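Local coordinates for protocatechuate decarboxylase (Klebsiella pneumoniae, PDB 5O3M), which probably catalyses the decarboxylation of 3,4-dihydroxybenzoate as a member of the prenylated-flavin-dependent UbiD family, at residues Glu139-Ala144 with Ala328-Asn333; Ile228-Asp233 with Ile283-Glu288. One frame throughout, in Å; residues are numbered along the deposited sequence.

Interaction 1: residues Glu139-Ala144 with Ala328-Asn333; sequences EQIFLA and AVTMRN
Phe142 and Met331 meet on one face of a two-stranded antiparallel pairing. The thioether of Met331 comes to the Phe142 ring obliquely. SD of Met331 lies 3.9 Å from CE2 of Phe142, a Met-aromatic contact. Met331 CG sits between its own backbone N and carbonyl carbon (chi1 60°), and the chain bends at chi3, so that CG, SD and CE all pass close to CE2 of Phe142. The carbonyl O of Val329 lies at the ring edge, near the ring plane. Val329 O also accepts a hydrogen bond from Phe142 N at 2.7 Å. Gln140 is on the same face as Phe142. The Gln140 chain is extended and reaches past the end of strand 323-331, where Gln140 NE2 donates to Arg332 O at 2.9 Å. The donor stands above that carbonyl plane, and the bond is bent (132° at the hydrogen).

The two strands, 140-143 and 323-331, belong to the antiparallel sheet of the Rift-related region of the UbiD family. On the opposite face, Ile141 lies alongside Thr330, both pointing the same way. CD2 of Leu143 touches CB of Ala328 at 3.9 Å. Thr330 OG1 is hydrogen-bonded to Cys137 O.

Just before strand 140-143 and just after 323-331, the side chains of Glu139 and Asn333 cross at about a right angle. OE1 of Glu139 accepts a hydrogen bond from Asn333 N at 3.1 Å, nearly straight (173°). One water links the same OE1 to NE of Arg332. The guanidinium also forms a salt bridge to Asp27 through NH1.

Interaction 2: residues Ile228-Asp233 with Ile283-Glu288; sequences INMGLD and IVIEGE
The methyl end of Met230 fits against two isoleucines of the neighbouring strand. Its chain bends at chi3 (-69°), which swings CE across the strand gap. Met230 CE lies 3.7 Å from Ile283 CG2 and 3.6 Å from Ile285 CD1. The Met230 chain crosses both isoleucines at a slant, and its methyl fills the hollow between the two branched chains. Further along the same face, Ile228 meets Ile285 at its root, with the two CB atoms 4.1 Å apart. The end of Ile228 leads away from this strand. Its side chain also touches Ile324 and Met202. Phe169 adds to the wall around Met230.

The other face carries Asn229 beside Val284, pointing the same way. OD1 of Asn229 rests 3.5 Å from CG2 of Val284. This buried amide is well bonded: OD1 of Asn229 takes a bond from Ile278 N, and ND2 gives to Leu173 O and is also bonded to Thr227 OG1.

Four backbone hydrogen bonds join the strands. Ile228 pairs with Ile285 in both directions, and Met230 does so with Ile283. The alternating hydrogen-bonded and non-hydrogen-bonded pairs mark a regular antiparallel pairing, here buried in the sheet of the Rift-related region of the UbiD family.

Both interactions lie in one antiparallel beta-sheet of the Rift-related region, with centres about 10 Å apart. Strand 323-331 pairs with 140-143 in interaction 1 and with 283-289 across its other edge. Strand 283-289 in turn pairs with 224-230 in interaction 2. The backbone N atoms of Val284 and Glu286 probably donate to Thr330 O and Ala328 O, joining the two contacts. Along the chain, the segments run 139-144, 228-233, 283-288, 328-333, so interaction 2 is nested inside interaction 1. The beta-sheet thus brings together parts of the chain far apart in sequence. Interaction 2 is buried, whereas interaction 1 is partly exposed.

Interaction 1: residues Glu139-Ala144 with Ala328-Asn333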
ATOM      1  N   GLU A 139      40.071 -18.469  48.500  1.00 46.62           N
ATOM      2  CA  GLU A 139      41.415 -18.258  49.030  1.00 54.30           C
ATOM      3  C   GLU A 139      41.464 -17.034  49.939  1.00 52.72           C
ATOM      4  O   GLU A 139      42.259 -16.989  50.884  1.00 61.23           O
ATOM      5  CB  GLU A 139      42.422 -18.133  47.874  1.00 48.86           C
ATOM      6  CG  GLU A 139      42.830 -19.488  47.273  1.00 49.98           C
ATOM      7  CD  GLU A 139      43.472 -19.386  45.887  1.00 58.46           C
ATOM      8  OE1 GLU A 139      43.697 -18.257  45.393  1.00 53.46           O
ATOM      9  OE2 GLU A 139      43.765 -20.450  45.297  1.00 62.54           O
ATOM     10  N   GLN A 140      40.627 -16.040  49.665  1.00 55.55           N
ATOM     11  CA  GLN A 140      40.409 -14.901  50.543  1.00 55.55           C
ATOM     12  C   GLN A 140      38.918 -14.776  50.813  1.00 56.42           C
ATOM     13  O   GLN A 140      38.092 -14.951  49.907  1.00 52.98           O
ATOM     14  CB  GLN A 140      40.934 -13.604  49.930  1.00 54.35           C
ATOM     15  CG  GLN A 140      42.379 -13.649  49.479  1.00 56.28           C
ATOM     16  CD  GLN A 140      42.794 -12.356  48.814  1.00 63.40           C
ATOM     17  OE1 GLN A 140      43.084 -11.375  49.487  1.00 68.21           O
ATOM     18  NE2 GLN A 140      42.799 -12.340  47.483  1.00 64.29           N
ATOM     19  N   ILE A 141      38.582 -14.467  52.061  1.00 55.80           N
ATOM     20  CA  ILE A 141      37.203 -14.377  52.526  1.00 55.96           C
ATOM     21  C   ILE A 141      37.037 -13.035  53.233  1.00 52.26           C
ATOM     22  O   ILE A 141      37.783 -12.725  54.171  1.00 50.93           O
ATOM     23  CB  ILE A 141      36.842 -15.545  53.463  1.00 53.45           C
ATOM     24  CG1 ILE A 141      36.864 -16.880  52.707  1.00 58.09           C
ATOM     25  CG2 ILE A 141      35.489 -15.331  54.106  1.00 43.99           C
ATOM     26  CD1 ILE A 141      36.931 -18.096  53.633  1.00 51.70           C
ATOM     27  N   PHE A 142      36.088 -12.230  52.772  1.00 51.21           N
ATOM     28  CA  PHE A 142      35.786 -10.935  53.380  1.00 50.87           C
ATOM     29  C   PHE A 142      34.364 -10.988  53.921  1.00 46.88           C
ATOM     30  O   PHE A 142      33.413 -10.725  53.187  1.00 47.04           O
ATOM     31  CB  PHE A 142      35.968  -9.789  52.381  1.00 46.26           C
ATOM     32  CG  PHE A 142      37.372  -9.666  51.877  1.00 50.50           C
ATOM     33  CD1 PHE A 142      38.339  -9.013  52.631  1.00 57.04           C
ATOM     34  CD2 PHE A 142      37.741 -10.241  50.674  1.00 48.39           C
ATOM     35  CE1 PHE A 142      39.648  -8.924  52.183  1.00 50.38           C
ATOM     36  CE2 PHE A 142      39.038 -10.157  50.218  1.00 45.29           C
ATOM     37  CZ  PHE A 142      39.998  -9.496  50.973  1.00 50.04           C
ATOM     38  N   LEU A 143      34.222 -11.315  55.204  1.00 52.14           N
ATOM     39  CA  LEU A 143      32.910 -11.304  55.835  1.00 51.45           C
ATOM     40  C   LEU A 143      32.412  -9.874  56.012  1.00 54.27           C
ATOM     41  O   LEU A 143      33.160  -8.982  56.433  1.00 60.28           O
ATOM     42  CB  LEU A 143      32.966 -12.011  57.186  1.00 46.14           C
ATOM     43  CG  LEU A 143      33.347 -13.487  57.091  1.00 49.46           C
ATOM     44  CD1 LEU A 143      33.389 -14.129  58.454  1.00 48.44           C
ATOM     45  CD2 LEU A 143      32.359 -14.210  56.172  1.00 53.62           C
ATOM     46  N   ALA A 144      31.130  -9.669  55.702  1.00 43.81           N
ATOM     47  CA  ALA A 144      30.495  -8.355  55.739  1.00 45.60           C
ATOM     48  C   ALA A 144      30.143  -7.889  57.143  1.00 47.19           C
ATOM     49  O   ALA A 144      29.840  -6.706  57.317  1.00 56.16           O
ATOM     50  CB  ALA A 144      29.224  -8.348  54.874  1.00 43.99           C
ATOM     51  N   ALA A 328      29.037 -11.832  52.405  1.00 46.52           N
ATOM     52  CA  ALA A 328      30.463 -12.106  52.280  1.00 46.04           C
ATOM     53  C   ALA A 328      30.910 -11.858  50.844  1.00 51.84           C
ATOM     54  O   ALA A 328      30.107 -11.925  49.909  1.00 47.61           O
ATOM     55  CB  ALA A 328      30.787 -13.548  52.698  1.00 40.71           C
ATOM     56  N   VAL A 329      32.196 -11.563  50.680  1.00 54.71           N
ATOM     57  CA  VAL A 329      32.857 -11.597  49.378  1.00 50.92           C
ATOM     58  C   VAL A 329      34.068 -12.507  49.513  1.00 53.83           C
ATOM     59  O   VAL A 329      34.927 -12.282  50.377  1.00 49.26           O
ATOM     60  CB  VAL A 329      33.285 -10.202  48.888  1.00 43.21           C
ATOM     61  CG1 VAL A 329      33.994 -10.324  47.534  1.00 46.34           C
ATOM     62  CG2 VAL A 329      32.095  -9.253  48.797  1.00 36.79           C
ATOM     63  N   THR A 330      34.127 -13.543  48.687  1.00 48.01           N
ATOM     64  CA  THR A 330      35.309 -14.381  48.598  1.00 46.35           C
ATOM     65  C   THR A 330      35.954 -14.161  47.235  1.00 45.69           C
ATOM     66  O   THR A 330      35.290 -13.758  46.273  1.00 41.04           O
ATOM     67  CB  THR A 330      34.971 -15.868  48.817  1.00 48.11           C
ATOM     68  OG1 THR A 330      34.382 -16.422  47.635  1.00 46.62           O
ATOM     69  CG2 THR A 330      34.000 -16.034  49.981  1.00 45.70           C
ATOM     70  N   MET A 331      37.257 -14.404  47.150  1.00 45.35           N
ATOM     71  CA  MET A 331      37.915 -14.205  45.869  1.00 49.83           C
ATOM     72  C   MET A 331      39.232 -14.969  45.842  1.00 48.89           C
ATOM     73  O   MET A 331      39.739 -15.403  46.881  1.00 50.65           O
ATOM     74  CB  MET A 331      38.131 -12.716  45.592  1.00 52.00           C
ATOM     75  CG  MET A 331      38.992 -11.994  46.619  1.00 54.48           C
ATOM     76  SD  MET A 331      39.116 -10.220  46.276  1.00 56.16           S
ATOM     77  CE  MET A 331      37.411  -9.703  46.479  1.00 48.10           C
ATOM     78  N   ARG A 332      39.763 -15.147  44.634  1.00 44.83           N
ATOM     79  CA  ARG A 332      41.095 -15.716  44.472  1.00 52.21           C
ATOM     80  C   ARG A 332      42.167 -14.708  44.886  1.00 46.92           C
ATOM     81  O   ARG A 332      41.948 -13.490  44.931  1.00 41.91           O
ATOM     82  CB  ARG A 332      41.345 -16.140  43.021  1.00 45.81           C
ATOM     83  CG  ARG A 332      40.397 -17.191  42.485  1.00 40.48           C
ATOM     84  CD  ARG A 332      40.795 -17.633  41.097  1.00 43.89           C
ATOM     85  NE  ARG A 332      42.055 -18.363  41.085  1.00 52.16           N
ATOM     86  CZ  ARG A 332      42.378 -19.284  40.181  1.00 53.13           C
ATOM     87  NH1 ARG A 332      41.532 -19.600  39.213  1.00 40.32           N
ATOM     88  NH2 ARG A 332      43.543 -19.910  40.260  1.00 51.96           N
ATOM     89  N   ASN A 333      43.344 -15.231  45.185  1.00 43.83           N
ATOM     90  CA  ASN A 333      44.501 -14.360  45.296  1.00 45.45           C
ATOM     91  C   ASN A 333      44.699 -13.622  43.975  1.00 52.03           C
ATOM     92  O   ASN A 333      44.465 -14.182  42.901  1.00 52.81           O
ATOM     93  CB  ASN A 333      45.727 -15.185  45.667  1.00 44.74           C
ATOM     94  CG  ASN A 333      45.641 -15.752  47.094  1.00 50.47           C
ATOM     95  OD1 ASN A 333      45.918 -16.930  47.332  1.00 50.70           O
ATOM     96  ND2 ASN A 333      45.251 -14.904  48.042  1.00 50.96           N
TER
HETATM   97  O   HOH W   1      44.289 -17.891  43.042  1.00 41.20           O
HETATM   98  O   HOH W   2      44.824 -21.187  43.086  1.00 56.78           O

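Interaction 2: residues Ile228-Asp233 with Ile283-Glu288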
ATOM      1  N   ILE A 228      26.723 -14.513  43.547  1.00 37.47           N
ATOM      2  CA  ILE A 228      26.991 -13.816  42.299  1.00 39.09           C
ATOM      3  C   ILE A 228      28.439 -14.114  41.944  1.00 42.33           C
ATOM      4  O   ILE A 228      29.356 -13.639  42.625  1.00 33.96           O
ATOM      5  CB  ILE A 228      26.763 -12.304  42.424  1.00 39.75           C
ATOM      6  CG1 ILE A 228      25.387 -11.996  43.048  1.00 37.41           C
ATOM      7  CG2 ILE A 228      26.994 -11.633  41.089  1.00 31.72           C
ATOM      8  CD1 ILE A 228      24.187 -12.365  42.176  1.00 34.37           C
ATOM      9  N   ASN A 229      28.650 -14.881  40.880  1.00 40.49           N
ATOM     10  CA  ASN A 229      29.970 -15.368  40.510  1.00 38.30           C
ATOM     11  C   ASN A 229      30.492 -14.607  39.292  1.00 44.12           C
ATOM     12  O   ASN A 229      29.811 -14.525  38.266  1.00 38.14           O
ATOM     13  CB  ASN A 229      29.915 -16.871  40.229  1.00 39.40           C
ATOM     14  CG  ASN A 229      29.382 -17.674  41.412  1.00 43.57           C
ATOM     15  OD1 ASN A 229      30.154 -18.244  42.176  1.00 47.03           O
ATOM     16  ND2 ASN A 229      28.064 -17.724  41.559  1.00 45.77           N
ATOM     17  N   MET A 230      31.706 -14.067  39.396  1.00 44.47           N
ATOM     18  CA  MET A 230      32.275 -13.223  38.353  1.00 42.56           C
ATOM     19  C   MET A 230      33.718 -13.626  38.085  1.00 39.59           C
ATOM     20  O   MET A 230      34.459 -13.940  39.017  1.00 32.29           O
ATOM     21  CB  MET A 230      32.220 -11.756  38.758  1.00 31.65           C
ATOM     22  CG  MET A 230      30.842 -11.317  39.222  1.00 39.47           C
ATOM     23  SD  MET A 230      30.807  -9.560  39.612  1.00 43.80           S
ATOM     24  CE  MET A 230      31.820  -9.546  41.086  1.00 34.85           C
ATOM     25  N   GLY A 231      34.115 -13.591  36.810  1.00 35.34           N
ATOM     26  CA  GLY A 231      35.456 -13.987  36.411  1.00 33.94           C
ATOM     27  C   GLY A 231      35.506 -15.468  36.109  1.00 41.54           C
ATOM     28  O   GLY A 231      35.995 -16.253  36.924  1.00 48.08           O
ATOM     29  N   LEU A 232      34.989 -15.865  34.950  1.00 40.91           N
ATOM     30  CA  LEU A 232      34.698 -17.263  34.676  1.00 41.06           C
ATOM     31  C   LEU A 232      35.275 -17.673  33.330  1.00 40.00           C
ATOM     32  O   LEU A 232      35.525 -16.841  32.454  1.00 42.14           O
ATOM     33  CB  LEU A 232      33.178 -17.532  34.681  1.00 39.91           C
ATOM     34  CG  LEU A 232      32.391 -16.907  35.838  1.00 42.34           C
ATOM     35  CD1 LEU A 232      30.879 -17.068  35.654  1.00 36.40           C
ATOM     36  CD2 LEU A 232      32.841 -17.503  37.153  1.00 36.27           C
ATOM     37  N   ASP A 233      35.496 -18.977  33.189  1.00 40.20           N
ATOM     38  CA  ASP A 233      35.670 -19.615  31.894  1.00 38.45           C
ATOM     39  C   ASP A 233      34.640 -19.037  30.925  1.00 46.92           C
ATOM     40  O   ASP A 233      33.429 -19.063  31.210  1.00 34.60           O
ATOM     41  CB  ASP A 233      35.509 -21.130  32.047  1.00 49.12           C
ATOM     42  CG  ASP A 233      35.703 -21.897  30.736  1.00 50.82           C
ATOM     43  OD1 ASP A 233      35.874 -21.261  29.669  1.00 44.66           O
ATOM     44  OD2 ASP A 233      35.693 -23.154  30.787  1.00 49.97           O
ATOM     45  N   ILE A 283      35.864 -13.954  41.641  1.00 48.19           N
ATOM     46  CA  ILE A 283      35.219 -13.188  42.706  1.00 43.31           C
ATOM     47  C   ILE A 283      33.826 -13.766  42.937  1.00 44.85           C
ATOM     48  O   ILE A 283      33.107 -14.070  41.978  1.00 41.35           O
ATOM     49  CB  ILE A 283      35.134 -11.684  42.343  1.00 41.84           C
ATOM     50  CG1 ILE A 283      36.531 -11.096  42.128  1.00 43.86           C
ATOM     51  CG2 ILE A 283      34.352 -10.886  43.407  1.00 35.71           C
ATOM     52  CD1 ILE A 283      36.534  -9.626  41.830  1.00 31.72           C
ATOM     53  N   VAL A 284      33.438 -13.908  44.207  1.00 43.63           N
ATOM     54  CA  VAL A 284      32.096 -14.370  44.574  1.00 44.64           C
ATOM     55  C   VAL A 284      31.492 -13.402  45.586  1.00 44.02           C
ATOM     56  O   VAL A 284      32.050 -13.205  46.670  1.00 44.51           O
ATOM     57  CB  VAL A 284      32.107 -15.795  45.150  1.00 41.52           C
ATOM     58  CG1 VAL A 284      30.704 -16.193  45.615  1.00 41.32           C
ATOM     59  CG2 VAL A 284      32.634 -16.781  44.109  1.00 45.05           C
ATOM     60  N   ILE A 285      30.342 -12.828  45.252  1.00 45.26           N
ATOM     61  CA  ILE A 285      29.549 -12.056  46.207  1.00 40.82           C
ATOM     62  C   ILE A 285      28.436 -12.955  46.741  1.00 43.71           C
ATOM     63  O   ILE A 285      27.574 -13.413  45.979  1.00 39.94           O
ATOM     64  CB  ILE A 285      28.976 -10.782  45.565  1.00 37.09           C
ATOM     65  CG1 ILE A 285      30.105  -9.905  45.019  1.00 37.20           C
ATOM     66  CG2 ILE A 285      28.194 -10.000  46.578  1.00 35.50           C
ATOM     67  CD1 ILE A 285      29.659  -8.913  43.947  1.00 33.14           C
ATOM     68  N   GLU A 286      28.469 -13.232  48.043  1.00 44.39           N
ATOM     69  CA  GLU A 286      27.433 -14.003  48.723  1.00 44.99           C
ATOM     70  C   GLU A 286      26.482 -13.034  49.414  1.00 51.79           C
ATOM     71  O   GLU A 286      26.927 -12.098  50.087  1.00 57.52           O
ATOM     72  CB  GLU A 286      28.040 -14.976  49.748  1.00 51.55           C
ATOM     73  CG  GLU A 286      29.178 -15.856  49.197  1.00 50.29           C
ATOM     74  CD  GLU A 286      29.617 -16.966  50.160  1.00 54.61           C
ATOM     75  OE1 GLU A 286      29.127 -16.990  51.316  1.00 49.27           O
ATOM     76  OE2 GLU A 286      30.453 -17.817  49.757  1.00 48.05           O
ATOM     77  N   GLY A 287      25.186 -13.255  49.243  1.00 44.45           N
ATOM     78  CA  GLY A 287      24.215 -12.409  49.903  1.00 50.76           C
ATOM     79  C   GLY A 287      22.836 -13.029  49.890  1.00 52.65           C
ATOM     80  O   GLY A 287      22.662 -14.209  49.578  1.00 45.65           O
ATOM     81  N   GLU A 288      21.850 -12.209  50.248  1.00 50.26           N
ATOM     82  CA  GLU A 288      20.456 -12.618  50.205  1.00 55.64           C
ATOM     83  C   GLU A 288      19.596 -11.494  49.635  1.00 53.47           C
ATOM     84  O   GLU A 288      19.763 -10.323  49.999  1.00 51.34           O
ATOM     85  CB  GLU A 288      19.957 -13.030  51.606  1.00 54.35           C
ATOM     86  CG  GLU A 288      20.442 -12.152  52.743  1.00 61.46           C
ATOM     87  CD  GLU A 288      20.081 -12.716  54.113  1.00 61.79           C
ATOM     88  OE1 GLU A 288      20.044 -13.956  54.247  1.00 63.09           O
ATOM     89  OE2 GLU A 288      19.828 -11.924  55.049  1.00 65.83           O
TER